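Local coordinates for protein glutaredoxin 2 (Salmonella enterica subsp. enterica serovar Typhimurium, PDB 3IR4) that probably catalyses glutathione-dependent thiol-disulfide exchange, and is captured here with glutathione joined to it as a mixed disulfide, at residues 11-16 with 182-187; 44-49 with 61-66; 100-105 with 144-149; 107-112 with 123-128. One frame throughout, in Å; residues are numbered along the deposited sequence.

Contact 1: residues 11-16 with 182-187; sequences HCPFCV and LRNLTL. With GSH (glutathione), chain B.
His-11 and Asn-184, flanked by Val-16 and Arg-183, make a small buried interdomain contact near the centre of the chain, where the start of helix 13-25 in the thioredoxin-like half meets the C-terminal part of helix 173-185 in the helical half. Asn-184 is the polar link: with CG anti to its carbonyl carbon (chi1 -71°), the amide points ND2 at the carbonyl O of His-11, 2.9 Å away. The bond is weak, bent to 124° at the hydrogen. The Pro-13 and Asn-184 side chains cross at about a right angle, Pro-13 CD 3.9 Å from Asn-184 ND2. Beside them, Val-16 CG2 lies 3.7 Å from NH1 of Arg-183, whose NH2 forms a salt bridge with Asp-10. Asn-184 and Arg-183 are each modelled in two conformers, so these contacts describe one of them. Just beyond this seam, Cys-12, the N-cap of the helix and first cysteine of what is probably a thioredoxin-type CxxC with Cys-15, is joined covalently, SG to glutathione SG2 at 2.3 Å, as a mixed disulfide. Around the seam, Asn-184 also packs on Leu-104 and Phe-108 of helix 101-108, while Pro-13 and Val-16 lean on Pro-180, earlier in helix 173-185.

Contact 2: residues 44-49 with 61-66; sequences RMIGQK and YLPESM. With GSH (glutathione), chain B.
A first torsion of -60° sets CG of Met-45, a selenomethionine, anti to its carbonyl carbon, and the chain then runs extended across one face of the Tyr-61 ring, itself placed by the same chi1 of -60°. CB of Met-45 stands 3.8 Å from the ring centroid, almost on the normal, a CH-pi contact. CG follows at 3.7 Å from Tyr-61 CZ, and SE passes obliquely, 4.6 Å from the centroid, in a Met-aromatic contact; this describes one of two conformers of Met-45. Next to it Ile-46 splits its branches: CG2 touches Tyr-61 CB, and CD1 meets Pro-63 CB at 3.9 Å. Ile-53 of the adjoining strand lies against Met-45, Ile-46 and Tyr-61 alike. Both segments then run on to glutathione. Lys-49 NZ hydrogen-bonds the glycyl carboxylate at O32, 2.7 Å away, and Glu-64 OE1 receives the ligand amine N1. Ser-65 holds the gamma-glutamyl carboxylate twice, OG to O11 and backbone N to O12, the latter nearly straight at 164°; the start of helix 65-74 would probably favour that negative charge. Such a Glu-Ser pair, at the N-cap and first residue of the helix after the last strand, is characteristic of the glutathione site in thioredoxin-fold domains of the glutathione transferase type.

Contact 3: residues 100-105 with 144-149; sequences VNQLLL and AGLIKK
Leu-103 and Leu-146 interlock at the crossing of helix 101-108 with helix 143-160, a mainly apolar meeting. Both leucines carry CG anti to the carbonyl carbon (chi1 -73° and -71°), and with chi2 extended in each the two side chains slide past each other in opposite directions rather than abutting end to end. The methyl CD2 of Leu-103 consequently reaches the root of its partner, 3.6 Å from Leu-146 CB, and the branch carbon CG of Leu-103 is nearly as near. Its other methyl, CD1, approaches the backbone O of Leu-146. The Leu-103 side chain also meets that of Ile-147, crossing it at about a right angle, with CD2 of Leu-103 4.1 Å from CG1 of Ile-147. In return, the forked end of Leu-146 lies against Gln-102. Leu-146 CD1 packs 3.8 Å from Gln-102 CB, and CD2 touches OE1 at the end of the extended glutamine at the same 3.8 Å, so the aliphatic start and amide end of Gln-102 both border the leucine. The axes of the short helical segments pass 10.1 Å apart at a steep signed crossing angle of -114°. Around the crossing, Val-188, in the loop after helix 173-185, packs on both Leu-103 and Ile-147, and His-139 of helix 136-141 flanks Gln-102. Val-100, just before helix 101-108, and Leu-104 pack on helix 173-185.

Contact 4: residues 107-112 with 123-128; sequences RFAKSA and QYFIRK. With GSH (glutathione), chain B.
Phe-108 meets Phe-125 with its CB, not through a ring stack: CB of Phe-108 lies 4.1 Å from Phe-125 CE2 while its own ring leads off, with Phe-125 CZ near the plane at its edge. Next along, the methyl of Ala-109 nestles between two side chains of helix 119-133. Ala-109 CB touches the edge of the Phe-125 ring, 4.0 Å from CD2, and lies 3.8 Å from CG1 of Ile-126. Phe-125, with CG opposite the backbone N (chi1 -179°), reaches across to it. The backbones come close here, CA of Ala-109 lying 6.3 Å from CA of Ile-126. The chain turns in this place: a type I beta turn spans Phe-108 to Ser-111, and Ser-111 OG hydrogen-bonds back to Arg-107 O over 2.7 Å from 41° above the carbonyl plane, while Lys-110 N reaches that oxygen from the opposite face. Away from this packing, helix 119-133 turns Tyr-124 and Lys-128 to glutathione. Lys-128 NZ is hydrogen-bonded to Tyr-124 OH. The same Lys-128 NZ sits 2.9 Å from O32 of the glycyl carboxylate of GSH. Among the neighbouring elements, His-11, just ahead of helix 13-25, meets the rings of both Phe-108 and Phe-125, edge-to-face with the latter, and Phe-136 of helix 136-141 backs Ala-109 and Ile-126.

Overall arrangement
Glutathione joins contacts 1, 2 and 4: the first holds its sulfur, the second both of its ends, and the fourth adds a second lysine at the glycyl carboxylate, with Lys-128 NZ 4.1 Å from Lys-49 NZ round that anion. The centre of contact 1 lies about 3 Å from the centre of the chain, about 14 Å from the centres of contacts 3 and 4 and about 20 Å from that of contact 2. Helix 101-108 ties contact 3 to contact 4, and Leu-185 CD2 touches Val-100 CG2 at 3.6 Å between contacts 1 and 3. Contacts 2 and 3, whose centres are about 30 Å apart, lie on opposite sides of the chain's centre.

Contact 1: residues 11-16 with 182-187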
# COMPACT_ATOMS: atom_id res chain seq x y z
N HIS A 11 4.54 2.09 -5.37
CA HIS A 11 3.87 0.79 -5.40
C HIS A 11 3.83 0.10 -4.02
O HIS A 11 3.07 -0.84 -3.83
CB HIS A 11 4.58 -0.19 -6.35
CG HIS A 11 5.80 -0.84 -5.77
ND1 HIS A 11 7.06 -0.31 -5.93
CD2 HIS A 11 5.97 -1.99 -5.07
CE1 HIS A 11 7.94 -1.10 -5.33
NE2 HIS A 11 7.30 -2.12 -4.80
N CYS A 12 4.66 0.55 -3.09
CA CYS A 12 4.89 -0.21 -1.86
C CYS A 12 3.73 -0.06 -0.88
O CYS A 12 3.41 1.06 -0.53
CB CYS A 12 6.19 0.30 -1.21
SG CYS A 12 6.49 -0.41 0.44
N PRO A 13 3.09 -1.17 -0.48
CA PRO A 13 1.96 -1.04 0.42
C PRO A 13 2.33 -0.44 1.77
O PRO A 13 1.51 0.27 2.39
CB PRO A 13 1.43 -2.48 0.52
CG PRO A 13 2.59 -3.33 0.26
CD PRO A 13 3.37 -2.58 -0.77
N PHE A 14 3.54 -0.68 2.25
CA PHE A 14 3.97 -0.08 3.52
C PHE A 14 4.05 1.44 3.40
O PHE A 14 3.77 2.16 4.35
CB PHE A 14 5.31 -0.69 3.94
CG PHE A 14 5.25 -2.16 4.15
CD1 PHE A 14 5.73 -3.04 3.20
CD2 PHE A 14 4.63 -2.69 5.27
CE1 PHE A 14 5.66 -4.41 3.41
CE2 PHE A 14 4.56 -4.07 5.46
CZ PHE A 14 5.07 -4.92 4.53
N CYS A 15 4.48 1.93 2.25
CA CYS A 15 4.49 3.35 1.98
C CYS A 15 3.08 3.94 1.91
O CYS A 15 2.82 5.03 2.43
CB CYS A 15 5.26 3.62 0.70
SG CYS A 15 7.05 3.30 0.89
N VAL A 16 2.15 3.21 1.34
CA VAL A 16 0.75 3.64 1.33
C VAL A 16 0.26 3.76 2.77
O VAL A 16 -0.38 4.73 3.10
CB VAL A 16 -0.11 2.69 0.46
CG1 VAL A 16 -1.60 3.03 0.60
CG2 VAL A 16 0.35 2.74 -1.00
N LEU A 182 -6.07 -3.29 -1.36
CA LEU A 182 -7.13 -2.99 -2.30
C LEU A 182 -6.67 -1.96 -3.33
O LEU A 182 -6.98 -2.08 -4.51
CB LEU A 182 -8.41 -2.54 -1.60
CG LEU A 182 -9.00 -3.50 -0.57
CD1 LEU A 182 -10.25 -2.91 0.03
CD2 LEU A 182 -9.28 -4.88 -1.17
N ARG A 183 -5.99 -0.92 -2.87
CA ARG A 183 -5.48 0.12 -3.76
C ARG A 183 -4.61 -0.49 -4.85
O ARG A 183 -4.77 -0.23 -6.04
CB ARG A 183 -4.72 1.15 -2.91
CG ARG A 183 -4.20 2.39 -3.63
CD ARG A 183 -2.77 2.30 -4.09
NE ARG A 183 -2.37 3.58 -4.68
CZ ARG A 183 -1.12 3.94 -4.93
NH1 ARG A 183 -0.10 3.11 -4.70
NH2 ARG A 183 -0.88 5.14 -5.42
N ASN A 184 -3.51 -1.55 -4.41
CA ASN A 184 -2.65 -2.15 -5.40
C ASN A 184 -3.41 -3.11 -6.32
O ASN A 184 -3.05 -3.28 -7.48
CB ASN A 184 -1.42 -2.71 -4.71
CG ASN A 184 -0.48 -1.59 -4.21
OD1 ASN A 184 -0.57 -0.43 -4.64
ND2 ASN A 184 0.42 -1.94 -3.30
N LEU A 185 -4.49 -3.71 -5.82
CA LEU A 185 -5.32 -4.58 -6.65
C LEU A 185 -6.00 -3.85 -7.79
O LEU A 185 -6.36 -4.47 -8.79
CB LEU A 185 -6.31 -5.38 -5.82
CG LEU A 185 -5.75 -6.57 -5.08
CD1 LEU A 185 -6.78 -7.13 -4.09
CD2 LEU A 185 -5.29 -7.67 -6.03
N THR A 186 -6.16 -2.54 -7.70
CA THR A 186 -6.75 -1.78 -8.80
C THR A 186 -5.85 -1.75 -10.03
O THR A 186 -6.28 -1.36 -11.11
CB THR A 186 -7.21 -0.37 -8.42
OG1 THR A 186 -6.09 0.45 -8.07
CG2 THR A 186 -8.23 -0.39 -7.31
N LEU A 187 -4.58 -2.17 -9.89
CA LEU A 187 -3.69 -2.29 -11.04
C LEU A 187 -4.03 -3.55 -11.87
O LEU A 187 -3.54 -3.69 -12.99
CB LEU A 187 -2.24 -2.37 -10.58
CG LEU A 187 -1.14 -2.23 -11.64
CD1 LEU A 187 -1.21 -0.87 -12.28
CD2 LEU A 187 0.21 -2.46 -10.98
N1 GSH B . 8.67 -3.37 8.21
CA1 GSH B . 8.75 -2.33 7.18
C1 GSH B . 7.65 -1.32 7.38
O11 GSH B . 6.61 -1.72 7.97
O12 GSH B . 7.81 -0.17 6.95
CB1 GSH B . 8.65 -3.00 5.81
CG1 GSH B . 9.00 -2.02 4.69
CD1 GSH B . 9.30 -2.68 3.36
OE1 GSH B . 9.16 -4.01 3.22
N2 GSH B . 9.64 -1.93 2.34
CA2 GSH B . 10.13 -2.43 1.06
C2 GSH B . 11.58 -2.12 0.92
O2 GSH B . 12.05 -0.96 1.39
CB2 GSH B . 9.33 -1.84 -0.12
SG2 GSH B . 7.57 -2.31 -0.20
N3 GSH B . 12.35 -2.96 0.28
CA3 GSH B . 13.79 -2.87 0.33
C3 GSH B . 14.31 -2.63 -1.03
O31 GSH B . 13.49 -2.26 -1.94
O32 GSH B . 15.54 -2.78 -1.23

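Contact 2: residues 44-49 with 61-66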
# COMPACT_ATOMS: atom_id res chain seq x y z
N ARG A 44 21.86 6.74 3.93
CA ARG A 44 22.34 7.93 4.63
C ARG A 44 21.37 8.24 5.79
O ARG A 44 21.78 8.55 6.92
CB ARG A 44 22.44 9.12 3.67
CG ARG A 44 23.32 10.25 4.17
CD ARG A 44 23.47 11.34 3.12
NE ARG A 44 23.75 10.76 1.81
CZ ARG A 44 22.93 10.81 0.76
NH1 ARG A 44 23.30 10.22 -0.37
NH2 ARG A 44 21.79 11.48 0.81
N MSE A 45 20.08 8.13 5.50
CA MSE A 45 19.05 8.46 6.50
C MSE A 45 19.05 7.54 7.71
O MSE A 45 19.28 7.99 8.85
CB MSE A 45 17.67 8.45 5.84
CG MSE A 45 17.57 9.46 4.73
SE MSE A 45 15.92 9.33 3.75
CE MSE A 45 16.29 10.76 2.54
N ILE A 46 18.85 6.25 7.44
CA ILE A 46 18.59 5.23 8.47
C ILE A 46 19.57 4.06 8.52
O ILE A 46 19.42 3.16 9.34
CB ILE A 46 17.12 4.68 8.38
CG1 ILE A 46 16.89 3.94 7.07
CG2 ILE A 46 16.12 5.84 8.51
CD1 ILE A 46 15.61 3.11 7.01
N GLY A 47 20.57 4.05 7.65
CA GLY A 47 21.58 3.00 7.69
C GLY A 47 21.26 1.74 6.94
O GLY A 47 22.03 0.80 7.00
N GLN A 48 20.13 1.72 6.24
CA GLN A 48 19.74 0.60 5.41
C GLN A 48 18.82 1.07 4.29
O GLN A 48 18.25 2.17 4.37
CB GLN A 48 19.02 -0.50 6.20
CG GLN A 48 17.68 -0.08 6.81
CD GLN A 48 16.91 -1.28 7.36
OE1 GLN A 48 16.80 -2.31 6.69
NE2 GLN A 48 16.40 -1.14 8.56
N LYS A 49 18.66 0.24 3.25
CA LYS A 49 17.78 0.55 2.14
C LYS A 49 16.40 -0.01 2.46
O LYS A 49 16.14 -1.19 2.27
CB LYS A 49 18.34 -0.08 0.86
CG LYS A 49 17.50 0.21 -0.37
CD LYS A 49 18.07 -0.46 -1.61
CE LYS A 49 17.31 -0.15 -2.90
NZ LYS A 49 15.92 -0.69 -2.90
N TYR A 61 14.94 10.98 11.41
CA TYR A 61 14.23 10.06 10.57
C TYR A 61 13.58 8.94 11.37
O TYR A 61 14.14 8.47 12.36
CB TYR A 61 15.20 9.47 9.55
CG TYR A 61 15.84 10.49 8.64
CD1 TYR A 61 17.16 10.90 8.81
CD2 TYR A 61 15.10 11.05 7.62
CE1 TYR A 61 17.73 11.83 7.98
CE2 TYR A 61 15.66 11.99 6.78
CZ TYR A 61 16.97 12.38 6.96
OH TYR A 61 17.57 13.28 6.13
N LEU A 62 12.43 8.49 10.90
CA LEU A 62 11.69 7.42 11.52
C LEU A 62 11.25 6.42 10.46
O LEU A 62 10.42 6.75 9.62
CB LEU A 62 10.43 7.99 12.21
CG LEU A 62 9.49 7.01 12.92
CD1 LEU A 62 10.13 6.35 14.12
CD2 LEU A 62 8.18 7.69 13.36
N PRO A 63 11.79 5.21 10.50
CA PRO A 63 11.32 4.15 9.62
C PRO A 63 10.18 3.37 10.31
O PRO A 63 9.82 3.66 11.45
CB PRO A 63 12.56 3.27 9.47
CG PRO A 63 13.20 3.39 10.80
CD PRO A 63 12.92 4.75 11.32
N GLU A 64 9.68 2.37 9.59
CA GLU A 64 8.63 1.43 9.99
C GLU A 64 7.23 2.01 9.83
O GLU A 64 6.82 2.88 10.61
CB GLU A 64 8.80 0.86 11.41
CG GLU A 64 10.10 0.09 11.59
CD GLU A 64 10.15 -1.22 10.83
OE1 GLU A 64 9.08 -1.72 10.39
OE2 GLU A 64 11.29 -1.75 10.73
N SER A 65 6.54 1.52 8.83
CA SER A 65 5.21 2.00 8.52
C SER A 65 4.28 2.21 9.71
O SER A 65 3.69 3.27 9.83
CB SER A 65 4.53 1.10 7.48
OG SER A 65 4.41 -0.21 7.94
N MSE A 66 4.18 1.22 10.58
CA MSE A 66 3.20 1.37 11.68
C MSE A 66 3.68 2.36 12.73
O MSE A 66 2.86 3.00 13.39
CB MSE A 66 2.85 0.02 12.26
CG MSE A 66 2.17 -0.94 11.30
SE MSE A 66 0.69 -0.20 10.28
CE MSE A 66 -0.48 0.25 11.73
N1 GSH B . 8.67 -3.37 8.21
CA1 GSH B . 8.75 -2.33 7.18
C1 GSH B . 7.65 -1.32 7.38
O11 GSH B . 6.61 -1.72 7.97
O12 GSH B . 7.81 -0.17 6.95
CB1 GSH B . 8.65 -3.00 5.81
CG1 GSH B . 9.00 -2.02 4.69
CD1 GSH B . 9.30 -2.68 3.36
OE1 GSH B . 9.16 -4.01 3.22
N2 GSH B . 9.64 -1.93 2.34
CA2 GSH B . 10.13 -2.43 1.06
C2 GSH B . 11.58 -2.12 0.92
O2 GSH B . 12.05 -0.96 1.39
CB2 GSH B . 9.33 -1.84 -0.12
SG2 GSH B . 7.57 -2.31 -0.20
N3 GSH B . 12.35 -2.96 0.28
CA3 GSH B . 13.79 -2.87 0.33
C3 GSH B . 14.31 -2.63 -1.03
O31 GSH B . 13.49 -2.26 -1.94
O32 GSH B . 15.54 -2.78 -1.23

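Contact 3: residues 100-105 with 144-149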
# COMPACT_ATOMS: atom_id res chain seq x y z
N VAL A 100 -1.13 -12.93 -3.44
CA VAL A 100 -1.47 -11.79 -4.27
C VAL A 100 -0.30 -11.24 -5.07
O VAL A 100 -0.51 -10.63 -6.13
CB VAL A 100 -2.15 -10.69 -3.44
CG1 VAL A 100 -1.14 -9.93 -2.60
CG2 VAL A 100 -2.91 -9.72 -4.33
N ASN A 101 0.93 -11.43 -4.60
CA ASN A 101 2.07 -10.89 -5.30
C ASN A 101 2.27 -11.56 -6.67
O ASN A 101 2.96 -10.98 -7.51
CB ASN A 101 3.33 -10.93 -4.48
CG ASN A 101 3.50 -9.70 -3.64
OD1 ASN A 101 2.79 -8.71 -3.86
ND2 ASN A 101 4.46 -9.71 -2.74
N GLN A 102 1.69 -12.74 -6.89
CA GLN A 102 1.75 -13.33 -8.22
C GLN A 102 0.98 -12.49 -9.23
O GLN A 102 1.28 -12.54 -10.40
CB GLN A 102 1.29 -14.76 -8.21
CG GLN A 102 2.22 -15.66 -7.42
CD GLN A 102 1.94 -17.13 -7.61
OE1 GLN A 102 0.86 -17.54 -8.01
NE2 GLN A 102 2.94 -17.93 -7.32
N LEU A 103 -0.03 -11.76 -8.78
CA LEU A 103 -0.72 -10.77 -9.60
C LEU A 103 0.05 -9.44 -9.61
O LEU A 103 0.17 -8.78 -10.65
CB LEU A 103 -2.14 -10.53 -9.09
CG LEU A 103 -3.16 -11.63 -9.34
CD1 LEU A 103 -4.42 -11.34 -8.56
CD2 LEU A 103 -3.46 -11.76 -10.87
N LEU A 104 0.47 -8.99 -8.45
CA LEU A 104 0.97 -7.62 -8.33
C LEU A 104 2.37 -7.37 -8.86
O LEU A 104 2.58 -6.41 -9.58
CB LEU A 104 0.86 -7.10 -6.87
CG LEU A 104 -0.55 -7.05 -6.30
CD1 LEU A 104 -0.49 -6.65 -4.80
CD2 LEU A 104 -1.43 -6.11 -7.07
N LEU A 105 3.33 -8.19 -8.48
CA LEU A 105 4.72 -7.88 -8.83
C LEU A 105 4.96 -7.79 -10.33
O LEU A 105 5.63 -6.85 -10.77
CB LEU A 105 5.69 -8.85 -8.14
CG LEU A 105 5.65 -8.90 -6.60
CD1 LEU A 105 6.63 -9.93 -6.11
CD2 LEU A 105 5.90 -7.55 -5.96
N ALA A 144 -5.73 -15.67 -15.18
CA ALA A 144 -7.18 -15.96 -15.15
C ALA A 144 -7.54 -16.63 -13.83
O ALA A 144 -8.50 -16.25 -13.15
CB ALA A 144 -7.58 -16.83 -16.34
N GLY A 145 -6.80 -17.66 -13.46
CA GLY A 145 -7.08 -18.36 -12.22
C GLY A 145 -6.86 -17.50 -10.98
O GLY A 145 -7.60 -17.57 -10.01
N LEU A 146 -5.80 -16.69 -11.00
CA LEU A 146 -5.49 -15.82 -9.87
C LEU A 146 -6.59 -14.76 -9.70
O LEU A 146 -6.96 -14.44 -8.58
CB LEU A 146 -4.13 -15.16 -10.05
CG LEU A 146 -2.93 -16.09 -9.89
CD1 LEU A 146 -1.68 -15.46 -10.49
CD2 LEU A 146 -2.70 -16.41 -8.43
N ILE A 147 -7.06 -14.21 -10.81
CA ILE A 147 -8.14 -13.22 -10.80
C ILE A 147 -9.42 -13.83 -10.23
O ILE A 147 -10.16 -13.19 -9.44
CB ILE A 147 -8.36 -12.62 -12.22
CG1 ILE A 147 -7.18 -11.70 -12.57
CG2 ILE A 147 -9.72 -11.90 -12.32
CD1 ILE A 147 -7.05 -11.32 -14.04
N LYS A 148 -9.72 -15.06 -10.61
CA LYS A 148 -10.89 -15.72 -10.05
C LYS A 148 -10.74 -15.95 -8.55
O LYS A 148 -11.69 -15.81 -7.78
CB LYS A 148 -11.11 -17.06 -10.79
CG LYS A 148 -12.34 -17.85 -10.33
CD LYS A 148 -12.51 -19.16 -11.11
CE LYS A 148 -13.77 -19.89 -10.70
NZ LYS A 148 -14.99 -19.18 -11.17
N LYS A 149 -9.52 -16.30 -8.12
CA LYS A 149 -9.22 -16.48 -6.69
C LYS A 149 -9.45 -15.21 -5.90
O LYS A 149 -10.13 -15.22 -4.88
CB LYS A 149 -7.77 -16.96 -6.43
CG LYS A 149 -7.50 -18.47 -6.56
CD LYS A 149 -6.00 -18.80 -6.41
CE LYS A 149 -5.44 -18.32 -5.09
NZ LYS A 149 -6.14 -18.99 -3.96

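Contact 4: residues 107-112 with 123-128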
# COMPACT_ATOMS: atom_id res chain seq x y z
N ARG A 107 2.93 -6.91 -12.59
CA ARG A 107 2.27 -5.71 -13.05
C ARG A 107 2.99 -4.45 -12.58
O ARG A 107 3.17 -3.50 -13.36
CB ARG A 107 0.79 -5.74 -12.67
CG ARG A 107 0.03 -6.77 -13.48
CD ARG A 107 -1.38 -6.96 -12.98
NE ARG A 107 -2.19 -7.87 -13.81
CZ ARG A 107 -2.03 -9.19 -13.84
NH1 ARG A 107 -1.17 -9.78 -13.04
NH2 ARG A 107 -2.73 -9.92 -14.70
N PHE A 108 3.46 -4.43 -11.33
CA PHE A 108 4.27 -3.31 -10.88
C PHE A 108 5.46 -3.11 -11.84
O PHE A 108 5.76 -1.99 -12.24
CB PHE A 108 4.85 -3.57 -9.47
CG PHE A 108 3.84 -3.60 -8.34
CD1 PHE A 108 2.64 -2.92 -8.36
CD2 PHE A 108 4.19 -4.23 -7.17
CE1 PHE A 108 1.78 -2.95 -7.25
CE2 PHE A 108 3.34 -4.23 -6.06
CZ PHE A 108 2.16 -3.60 -6.12
N ALA A 109 6.11 -4.21 -12.20
CA ALA A 109 7.31 -4.17 -13.03
C ALA A 109 7.08 -3.64 -14.44
O ALA A 109 8.02 -3.24 -15.10
CB ALA A 109 7.90 -5.54 -13.12
N LYS A 110 5.82 -3.69 -14.89
CA LYS A 110 5.41 -3.21 -16.20
C LYS A 110 4.77 -1.85 -16.20
O LYS A 110 4.40 -1.36 -17.25
CB LYS A 110 4.44 -4.21 -16.81
CG LYS A 110 5.09 -5.48 -17.31
CD LYS A 110 4.06 -6.58 -17.61
CE LYS A 110 4.43 -7.52 -18.74
NZ LYS A 110 5.70 -8.24 -18.51
N SER A 111 4.64 -1.21 -15.02
CA SER A 111 3.84 -0.01 -14.90
C SER A 111 4.65 1.25 -14.60
O SER A 111 5.79 1.22 -14.15
CB SER A 111 2.76 -0.24 -13.82
OG SER A 111 1.86 -1.26 -14.23
N ALA A 112 4.04 2.40 -14.86
CA ALA A 112 4.72 3.69 -14.72
C ALA A 112 4.78 4.28 -13.31
O ALA A 112 4.37 5.39 -13.10
CB ALA A 112 4.12 4.70 -15.69
N GLN A 123 14.92 -2.69 -14.00
CA GLN A 123 15.62 -3.97 -14.08
C GLN A 123 15.98 -4.49 -12.70
O GLN A 123 15.90 -5.71 -12.42
CB GLN A 123 16.87 -3.87 -14.95
CG GLN A 123 17.62 -5.20 -15.04
CD GLN A 123 18.90 -5.06 -15.81
OE1 GLN A 123 19.98 -5.05 -15.23
NE2 GLN A 123 18.79 -4.90 -17.10
N TYR A 124 16.45 -3.59 -11.83
CA TYR A 124 16.80 -3.93 -10.45
C TYR A 124 15.63 -4.63 -9.74
O TYR A 124 15.79 -5.66 -9.10
CB TYR A 124 17.20 -2.67 -9.70
CG TYR A 124 17.50 -2.87 -8.24
CD1 TYR A 124 16.49 -2.76 -7.30
CD2 TYR A 124 18.78 -3.09 -7.79
CE1 TYR A 124 16.73 -2.91 -5.95
CE2 TYR A 124 19.03 -3.27 -6.44
CZ TYR A 124 17.99 -3.18 -5.52
OH TYR A 124 18.16 -3.31 -4.15
N PHE A 125 14.45 -4.06 -9.89
CA PHE A 125 13.24 -4.62 -9.30
C PHE A 125 12.91 -6.00 -9.85
O PHE A 125 12.67 -6.95 -9.10
CB PHE A 125 12.07 -3.66 -9.53
CG PHE A 125 10.75 -4.13 -8.95
CD1 PHE A 125 10.48 -3.95 -7.60
CD2 PHE A 125 9.80 -4.75 -9.74
CE1 PHE A 125 9.28 -4.34 -7.07
CE2 PHE A 125 8.59 -5.16 -9.20
CZ PHE A 125 8.34 -4.96 -7.87
N ILE A 126 12.92 -6.12 -11.17
CA ILE A 126 12.58 -7.37 -11.80
C ILE A 126 13.52 -8.49 -11.33
O ILE A 126 13.10 -9.59 -10.98
CB ILE A 126 12.66 -7.21 -13.35
CG1 ILE A 126 11.57 -6.27 -13.88
CG2 ILE A 126 12.60 -8.58 -14.04
CD1 ILE A 126 11.80 -5.73 -15.28
N ARG A 127 14.81 -8.20 -11.39
CA ARG A 127 15.81 -9.19 -11.04
C ARG A 127 15.63 -9.65 -9.62
O ARG A 127 15.71 -10.86 -9.33
CB ARG A 127 17.23 -8.67 -11.28
CG ARG A 127 17.50 -8.48 -12.73
CD ARG A 127 18.89 -8.60 -13.10
NE ARG A 127 19.02 -8.82 -14.52
CZ ARG A 127 20.16 -8.65 -15.17
NH1 ARG A 127 21.24 -8.28 -14.51
NH2 ARG A 127 20.21 -8.85 -16.48
N LYS A 128 15.44 -8.72 -8.70
CA LYS A 128 15.32 -9.06 -7.30
C LYS A 128 14.08 -9.91 -7.02
O LYS A 128 14.16 -10.90 -6.32
CB LYS A 128 15.23 -7.78 -6.49
CG LYS A 128 15.03 -8.01 -5.02
CD LYS A 128 14.75 -6.76 -4.29
CE LYS A 128 15.96 -5.95 -4.18
NZ LYS A 128 15.57 -4.75 -3.41
N1 GSH B . 8.67 -3.37 8.21
CA1 GSH B . 8.75 -2.33 7.18
C1 GSH B . 7.65 -1.32 7.38
O11 GSH B . 6.61 -1.72 7.97
O12 GSH B . 7.81 -0.17 6.95
CB1 GSH B . 8.65 -3.00 5.81
CG1 GSH B . 9.00 -2.02 4.69
CD1 GSH B . 9.30 -2.68 3.36
OE1 GSH B . 9.16 -4.01 3.22
N2 GSH B . 9.64 -1.93 2.34
CA2 GSH B . 10.13 -2.43 1.06
C2 GSH B . 11.58 -2.12 0.92
O2 GSH B . 12.05 -0.96 1.39
CB2 GSH B . 9.33 -1.84 -0.12
SG2 GSH B . 7.57 -2.31 -0.20
N3 GSH B . 12.35 -2.96 0.28
CA3 GSH B . 13.79 -2.87 0.33
C3 GSH B . 14.31 -2.63 -1.03
O31 GSH B . 13.49 -2.26 -1.94
O32 GSH B . 15.54 -2.78 -1.23